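Local coordinates for protein Chains: A (Unidentified, PDB 6ZMG) that binds S-adenosyl-L-homocysteine in sites shared between the subunits of a trimer, and probably acts on S-adenosylmethionine, at residues P47-V52 against V72-I77; A13-G18 against E105-E110. All coordinates share one frame; numbering follows the deposited sequence.

Interaction 1. Residues P47-V52 against V72-I77; sequences PDASFV and VQIIII. With SAH (S-adenosyl-L-homocysteine), chain D.
Ser50 and Val52 each exchange a pair of backbone hydrogen bonds with the antiparallel strand 72-77, with Ile75 and Gln73 respectively. All four are short, and the two between Ser50 and Ile75 are nearly straight. Ile75 N lies 2.8 Å from Ser50 O, with 174° at the hydrogen. Phe51 and Ile74 form the non-hydrogen-bonded pair between them. The two segments belong to the two arms of the hairpin built from strands 49-59 and 66-77.

Apolar side chains meet on both faces. On one, Phe51 and Ile74 run side by side. With CG anti to its carbonyl carbon (chi1 -57°), the Phe51 ring brings CE2 to 3.8 Å from Ile74 CG2. Val72 CG1 sits at the edge of the same ring. Helix 29-43 also packs on this face. On the other face, Val52 CG2 meets Ile75 CD1 at 4.1 Å.

Polar contacts go to the S-adenosyl-L-homocysteine. Ser50 OG donates to N3 of the adenine at 2.8 Å and accepts from ribose O2' at 2.7 Å. Ile77 N donates to adenine N1 at 2.9 Å, and Ile77 O accepts from N6 at 2.8 Å. Glu105 N and Ser106 N of the second subunit also bond this ligand.

One serine hydroxyl thus links base to sugar, while the backbone of Ile77 matches the donor and acceptor of adenine. The hairpin end is consistent with an adenosine recognition site.

Interaction 2. Residues A13-G18 against E105-E110; sequences ARIFVG and ESVIVE. With SAH (S-adenosyl-L-homocysteine), chain B.
Ile108 pairs with Phe16 across two antiparallel strands. Ile108 O accepts from Phe16 N at 2.8 Å, while the return bond from Ile108 N to Phe16 O is weak. The side chain of Ile108 can be followed outward. CB touches Phe16 CD1. CG2 packs on that same ring carbon at 4.0 Å. The other branch has CG1 anti to the carbonyl carbon (chi1 -62°) and carries CD1 to the ligand, 3.4 Å from C8 of the adenine. Phe16 CB meets the sugar instead, 3.4 Å from ribose O4'.

On the opposite face of the sheet, Ile15 CG2 meets Val107 CG1 at 3.6 Å. Helix 84-101 packs on both residues.

Arg14 and Glu110 are the charged pair. Their side chains run alongside each other, with the guanidinium and carboxylate planes 36° apart. In one conformer of Glu110, Arg14 NE forms a salt bridge to Glu110 OE2 at 3.3 Å. Its hydrogen bond is weak, and the pairing is doubtful because Glu110 has a second conformer. Gln112 is the stronger partner of that oxygen. Phe16 CZ lies 3.8 Å above the guanidinium plane, over its centre. With an alanine at Arg14, Glu110 would probably lose its positive mate in this contact and the end of the Phe16 ring its flat cover.

Past Val17 a water bridges Gly18 N and Ser106 O. Glu105 N donates to OXT of the ligand carboxylate at 2.9 Å, and Ser106 N to its other oxygen. The contact therefore gives apolar atoms to the nucleoside and backbone N-H groups to the carboxylate.

In the fold
Both interactions are buried antiparallel strand pairs in one sheet. Strands 66-77 and 11-21 are neighbours, and Ile74 N probably bonds Ile15 O. Interaction 2 joins strands far apart in sequence, its centre about 4 Å from the centre of the chain. Interaction 1 lies within a local hairpin, its centre about 8 Å from the chain's. There the second subunit extends the sheet beside Ala49 and Phe51. Their chemistry differs. Segments 47-52 and 72-77 hold the adenosine part of one ligand. Segment 105-110 holds the carboxylate of another, and both segments of interaction 2 pack on its nucleoside, which Ser50 and Ile77 of the third subunit bond. Each site takes its adenosine half from one chain and its carboxylate half from another.

Interaction 1. Residues P47-V52 against V72-I77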
loop_
_atom_site.group_PDB
_atom_site.type_symbol
_atom_site.label_atom_id
_atom_site.label_comp_id
_atom_site.label_asym_id
_atom_site.label_seq_id
_atom_site.Cartn_x
_atom_site.Cartn_y
_atom_site.Cartn_z
ATOM N N PRO A 47 -6.246 14.873 -11.417
ATOM C CA PRO A 47 -5.448 13.660 -11.650
ATOM C C PRO A 47 -4.732 13.129 -10.432
ATOM O O PRO A 47 -4.213 12.006 -10.487
ATOM C CB PRO A 47 -4.419 14.098 -12.698
ATOM C CG PRO A 47 -4.341 15.530 -12.577
ATOM C CD PRO A 47 -5.683 16.034 -12.122
ATOM N N ASP A 48 -4.690 13.908 -9.357
ATOM C CA ASP A 48 -3.865 13.614 -8.199
ATOM C C ASP A 48 -3.978 12.155 -7.765
ATOM O O ASP A 48 -5.074 11.595 -7.664
ATOM C CB ASP A 48 -4.309 14.514 -7.041
ATOM C CG ASP A 48 -4.240 16.011 -7.361
ATOM O OD1 ASP A 48 -4.349 16.402 -8.540
ATOM O OD2 ASP A 48 -4.067 16.799 -6.397
ATOM N N ALA A 49 -2.827 11.548 -7.499
ATOM C CA ALA A 49 -2.752 10.120 -7.229
ATOM C C ALA A 49 -1.353 9.796 -6.734
ATOM O O ALA A 49 -0.440 10.626 -6.789
ATOM C CB ALA A 49 -3.045 9.303 -8.490
ATOM N N SER A 50 -1.206 8.568 -6.254
ATOM C CA SER A 50 0.077 8.006 -5.872
ATOM C C SER A 50 0.340 6.760 -6.701
ATOM O O SER A 50 -0.583 6.008 -7.036
ATOM C CB SER A 50 0.098 7.623 -4.388
ATOM O OG SER A 50 -0.045 8.765 -3.548
ATOM N N PHE A 51 1.615 6.539 -6.999
ATOM C CA PHE A 51 2.051 5.435 -7.843
ATOM C C PHE A 51 3.184 4.706 -7.134
ATOM O O PHE A 51 4.221 5.303 -6.841
ATOM C CB PHE A 51 2.525 5.950 -9.202
ATOM C CG PHE A 51 1.490 6.745 -9.952
ATOM C CD1 PHE A 51 1.225 8.067 -9.632
ATOM C CD2 PHE A 51 0.794 6.165 -10.975
ATOM C CE1 PHE A 51 0.269 8.777 -10.331
ATOM C CE2 PHE A 51 -0.138 6.859 -11.680
ATOM C CZ PHE A 51 -0.397 8.173 -11.370
ATOM N N VAL A 52 2.994 3.417 -6.874
ATOM C CA VAL A 52 3.936 2.607 -6.112
ATOM C C VAL A 52 4.540 1.556 -7.035
ATOM O O VAL A 52 3.814 0.753 -7.637
ATOM C CB VAL A 52 3.235 1.929 -4.920
ATOM C CG1 VAL A 52 4.184 1.034 -4.155
ATOM C CG2 VAL A 52 2.588 2.964 -3.998
ATOM N N VAL A 72 2.934 -1.542 -11.184
ATOM C CA VAL A 72 2.606 -0.271 -10.560
ATOM C C VAL A 72 1.271 -0.405 -9.864
ATOM O O VAL A 72 0.312 -0.924 -10.443
ATOM C CB VAL A 72 2.528 0.871 -11.587
ATOM C CG1 VAL A 72 2.235 2.177 -10.876
ATOM C CG2 VAL A 72 3.819 0.929 -12.377
ATOM N N GLN A 73 1.233 0.009 -8.611
ATOM C CA GLN A 73 -0.010 0.139 -7.869
ATOM C C GLN A 73 -0.379 1.622 -7.854
ATOM O O GLN A 73 0.348 2.451 -7.292
ATOM C CB GLN A 73 0.151 -0.432 -6.465
ATOM C CG GLN A 73 -1.103 -0.296 -5.641
ATOM C CD GLN A 73 -0.943 -0.650 -4.179
ATOM O OE1 GLN A 73 -1.774 -0.252 -3.366
ATOM N NE2 GLN A 73 0.082 -1.443 -3.842
ATOM N N ILE A 74 -1.488 1.957 -8.509
ATOM C CA ILE A 74 -2.001 3.325 -8.515
ATOM C C ILE A 74 -3.004 3.453 -7.381
ATOM O O ILE A 74 -3.946 2.658 -7.292
ATOM C CB ILE A 74 -2.678 3.666 -9.853
ATOM C CG1 ILE A 74 -1.783 3.324 -11.037
ATOM C CG2 ILE A 74 -3.059 5.150 -9.888
ATOM C CD1 ILE A 74 -2.475 3.498 -12.362
ATOM N N ILE A 75 -2.811 4.443 -6.519
ATOM C CA ILE A 75 -3.694 4.690 -5.385
ATOM C C ILE A 75 -4.357 6.035 -5.625
ATOM O O ILE A 75 -3.668 7.055 -5.764
ATOM C CB ILE A 75 -2.934 4.687 -4.049
ATOM C CG1 ILE A 75 -2.192 3.369 -3.854
ATOM C CG2 ILE A 75 -3.893 4.993 -2.882
ATOM C CD1 ILE A 75 -1.218 3.396 -2.672
ATOM N N ILE A 76 -5.687 6.039 -5.649
ATOM C CA ILE A 76 -6.467 7.241 -5.915
ATOM C C ILE A 76 -7.420 7.461 -4.752
ATOM O O ILE A 76 -8.300 6.629 -4.508
ATOM C CB ILE A 76 -7.267 7.126 -7.223
ATOM C CG1 ILE A 76 -6.335 6.994 -8.418
ATOM C CG2 ILE A 76 -8.202 8.340 -7.395
ATOM C CD1 ILE A 76 -7.032 6.534 -9.692
ATOM N N ILE A 77 -7.252 8.569 -4.037
ATOM C CA ILE A 77 -8.220 9.014 -3.035
ATOM C C ILE A 77 -9.055 10.115 -3.673
ATOM O O ILE A 77 -8.504 11.091 -4.194
ATOM C CB ILE A 77 -7.521 9.523 -1.763
ATOM C CG1 ILE A 77 -6.635 8.428 -1.165
ATOM C CG2 ILE A 77 -8.551 10.012 -0.734
ATOM C CD1 ILE A 77 -5.741 8.906 -0.087
HETATM N N SAH D . 4.882 18.569 -2.185
HETATM C CA SAH D . 3.431 18.762 -2.039
HETATM C CB SAH D . 2.765 17.486 -1.455
HETATM C CG SAH D . 1.579 17.090 -2.299
HETATM S SD SAH D . 0.562 15.761 -1.626
HETATM C C SAH D . 3.046 19.948 -1.142
HETATM O O SAH D . 1.901 20.117 -0.790
HETATM O OXT SAH D . 4.008 20.751 -0.846
HETATM C "C5'" SAH D . 1.771 14.509 -1.123
HETATM C "C4'" SAH D . 1.536 13.160 -1.774
HETATM O "O4'" SAH D . 0.179 12.719 -1.530
HETATM C "C3'" SAH D . 1.631 13.140 -3.291
HETATM O "O3'" SAH D . 2.969 13.090 -3.769
HETATM C "C2'" SAH D . 0.887 11.844 -3.627
HETATM O "O2'" SAH D . 1.789 10.754 -3.466
HETATM C "C1'" SAH D . -0.201 11.817 -2.550
HETATM N N9 SAH D . -1.509 12.232 -3.045
HETATM C C8 SAH D . -1.982 13.516 -3.169
HETATM N N7 SAH D . -3.239 13.578 -3.560
HETATM C C5 SAH D . -3.603 12.250 -3.706
HETATM C C6 SAH D . -4.828 11.636 -4.034
HETATM N N6 SAH D . -5.955 12.307 -4.304
HETATM N N1 SAH D . -4.860 10.285 -4.044
HETATM C C2 SAH D . -3.745 9.608 -3.761
HETATM N N3 SAH D . -2.544 10.074 -3.429
HETATM C C4 SAH D . -2.540 11.413 -3.408
#

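Interaction 2. Residues A13-G18 against E105-E110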
loop_
_atom_site.group_PDB
_atom_site.type_symbol
_atom_site.label_atom_id
_atom_site.label_comp_id
_atom_site.label_asym_id
_atom_site.label_seq_id
_atom_site.Cartn_x
_atom_site.Cartn_y
_atom_site.Cartn_z
ATOM N N ALA A 13 -9.592 4.157 -4.771
ATOM C CA ALA A 13 -9.370 3.044 -5.664
ATOM C C ALA A 13 -7.902 2.665 -5.664
ATOM O O ALA A 13 -7.020 3.469 -5.334
ATOM C CB ALA A 13 -9.766 3.392 -7.103
ATOM N N ARG A 14 -7.668 1.419 -6.053
ATOM C CA ARG A 14 -6.347 0.882 -6.335
ATOM C C ARG A 14 -6.406 0.230 -7.709
ATOM O O ARG A 14 -7.355 -0.506 -8.017
ATOM C CB ARG A 14 -5.942 -0.174 -5.303
ATOM C CG ARG A 14 -5.691 0.344 -3.929
ATOM C CD ARG A 14 -4.754 -0.620 -3.204
ATOM N NE ARG A 14 -5.367 -1.920 -2.951
ATOM C CZ ARG A 14 -4.762 -2.933 -2.337
ATOM N NH1 ARG A 14 -3.497 -2.827 -1.936
ATOM N NH2 ARG A 14 -5.419 -4.071 -2.143
ATOM N N ILE A 15 -5.400 0.502 -8.530
ATOM C CA ILE A 15 -5.282 -0.108 -9.849
ATOM C C ILE A 15 -3.899 -0.735 -9.937
ATOM O O ILE A 15 -2.898 -0.077 -9.639
ATOM C CB ILE A 15 -5.472 0.921 -10.983
ATOM C CG1 ILE A 15 -6.806 1.661 -10.838
ATOM C CG2 ILE A 15 -5.395 0.246 -12.331
ATOM C CD1 ILE A 15 -7.023 2.752 -11.875
ATOM N N PHE A 16 -3.841 -1.990 -10.368
ATOM C CA PHE A 16 -2.576 -2.678 -10.577
ATOM C C PHE A 16 -2.329 -2.841 -12.066
ATOM O O PHE A 16 -3.140 -3.462 -12.763
ATOM C CB PHE A 16 -2.583 -4.032 -9.906
ATOM C CG PHE A 16 -2.760 -3.972 -8.418
ATOM C CD1 PHE A 16 -4.020 -3.918 -7.835
ATOM C CD2 PHE A 16 -1.662 -3.928 -7.598
ATOM C CE1 PHE A 16 -4.151 -3.867 -6.429
ATOM C CE2 PHE A 16 -1.787 -3.905 -6.220
ATOM C CZ PHE A 16 -3.017 -3.873 -5.632
ATOM N N VAL A 17 -1.195 -2.310 -12.534
ATOM C CA VAL A 17 -0.818 -2.313 -13.948
ATOM C C VAL A 17 0.573 -2.914 -14.065
ATOM O O VAL A 17 1.525 -2.377 -13.484
ATOM C CB VAL A 17 -0.773 -0.898 -14.554
ATOM C CG1 VAL A 17 -0.497 -0.988 -16.060
ATOM C CG2 VAL A 17 -2.026 -0.126 -14.277
ATOM N N GLY A 18 0.694 -4.004 -14.809
ATOM C CA GLY A 18 1.982 -4.612 -15.046
ATOM C C GLY A 18 2.753 -3.917 -16.152
ATOM O O GLY A 18 2.191 -3.187 -16.967
ATOM N N GLU A 105 -2.859 -8.040 -20.650
ATOM C CA GLU A 105 -3.950 -9.005 -20.665
ATOM C C GLU A 105 -4.962 -8.714 -19.567
ATOM O O GLU A 105 -6.166 -8.909 -19.764
ATOM C CB GLU A 105 -3.379 -10.405 -20.504
ATOM C CG GLU A 105 -4.357 -11.519 -20.589
ATOM C CD GLU A 105 -3.651 -12.841 -20.327
ATOM O OE1 GLU A 105 -3.428 -13.247 -19.157
ATOM O OE2 GLU A 105 -3.265 -13.456 -21.320
ATOM N N SER A 106 -4.489 -8.288 -18.401
ATOM C CA SER A 106 -5.363 -7.992 -17.286
ATOM C C SER A 106 -4.863 -6.736 -16.596
ATOM O O SER A 106 -3.656 -6.502 -16.502
ATOM C CB SER A 106 -5.322 -9.094 -16.207
ATOM O OG SER A 106 -5.689 -10.359 -16.718
ATOM N N VAL A 107 -5.809 -5.943 -16.094
ATOM C CA VAL A 107 -5.564 -4.874 -15.127
ATOM C C VAL A 107 -6.543 -5.094 -13.981
ATOM O O VAL A 107 -7.723 -5.376 -14.213
ATOM C CB VAL A 107 -5.746 -3.478 -15.756
ATOM C CG1 VAL A 107 -5.817 -2.408 -14.704
ATOM C CG2 VAL A 107 -4.591 -3.191 -16.731
ATOM N N ILE A 108 -6.069 -4.984 -12.750
ATOM C CA ILE A 108 -6.917 -5.200 -11.585
ATOM C C ILE A 108 -7.311 -3.859 -10.993
ATOM O O ILE A 108 -6.458 -2.993 -10.766
ATOM C CB ILE A 108 -6.205 -6.075 -10.541
ATOM C CG1 ILE A 108 -5.917 -7.446 -11.128
ATOM C CG2 ILE A 108 -7.039 -6.151 -9.277
ATOM C CD1 ILE A 108 -4.977 -8.237 -10.259
ATOM N N VAL A 109 -8.601 -3.698 -10.711
ATOM C CA VAL A 109 -9.150 -2.474 -10.144
ATOM C C VAL A 109 -9.924 -2.821 -8.881
ATOM O O VAL A 109 -10.758 -3.735 -8.885
ATOM C CB VAL A 109 -10.082 -1.760 -11.140
ATOM C CG1 VAL A 109 -10.771 -0.572 -10.477
ATOM C CG2 VAL A 109 -9.324 -1.299 -12.372
ATOM N N GLU A 110 -9.664 -2.080 -7.805
ATOM C CA GLU A 110 -10.376 -2.238 -6.541
ATOM C C GLU A 110 -10.952 -0.887 -6.136
ATOM O O GLU A 110 -10.213 0.099 -6.035
ATOM C CB GLU A 110 -9.431 -2.769 -5.452
ATOM C CG GLU A 110 -10.102 -2.974 -4.101
ATOM C CD GLU A 110 -9.147 -3.372 -2.992
ATOM O OE1 GLU A 110 -8.957 -4.579 -2.768
ATOM O OE2 GLU A 110 -8.598 -2.479 -2.325
HETATM N N SAH B . 1.617 -7.977 -17.527
HETATM C CA SAH B . 0.413 -8.702 -17.090
HETATM C CB SAH B . -0.223 -8.011 -15.853
HETATM C CG SAH B . -0.482 -9.028 -14.769
HETATM S SD SAH B . -1.426 -8.425 -13.354
HETATM C C SAH B . -0.669 -8.823 -18.172
HETATM O O SAH B . -1.776 -9.233 -17.903
HETATM O OXT SAH B . -0.297 -8.507 -19.363
HETATM C "C5'" SAH B . -0.627 -6.852 -12.945
HETATM C "C4'" SAH B . -0.132 -6.792 -11.513
HETATM O "O4'" SAH B . -1.213 -7.095 -10.599
HETATM C "C3'" SAH B . 0.924 -7.820 -11.142
HETATM O "O3'" SAH B . 2.232 -7.459 -11.564
HETATM C "C2'" SAH B . 0.829 -7.818 -9.613
HETATM O "O2'" SAH B . 1.593 -6.723 -9.117
HETATM C "C1'" SAH B . -0.668 -7.586 -9.390
HETATM N N9 SAH B . -1.392 -8.804 -9.040
HETATM C C8 SAH B . -1.897 -9.747 -9.901
HETATM N N7 SAH B . -2.585 -10.695 -9.298
HETATM C C5 SAH B . -2.516 -10.349 -7.959
HETATM C C6 SAH B . -3.097 -10.912 -6.806
HETATM N N6 SAH B . -3.879 -11.999 -6.814
HETATM N N1 SAH B . -2.866 -10.289 -5.629
HETATM C C2 SAH B . -2.100 -9.196 -5.614
HETATM N N3 SAH B . -1.512 -8.571 -6.631
HETATM C C4 SAH B . -1.769 -9.195 -7.788
HETATM O O HOH W 1 -1.606 -4.934 -16.132
#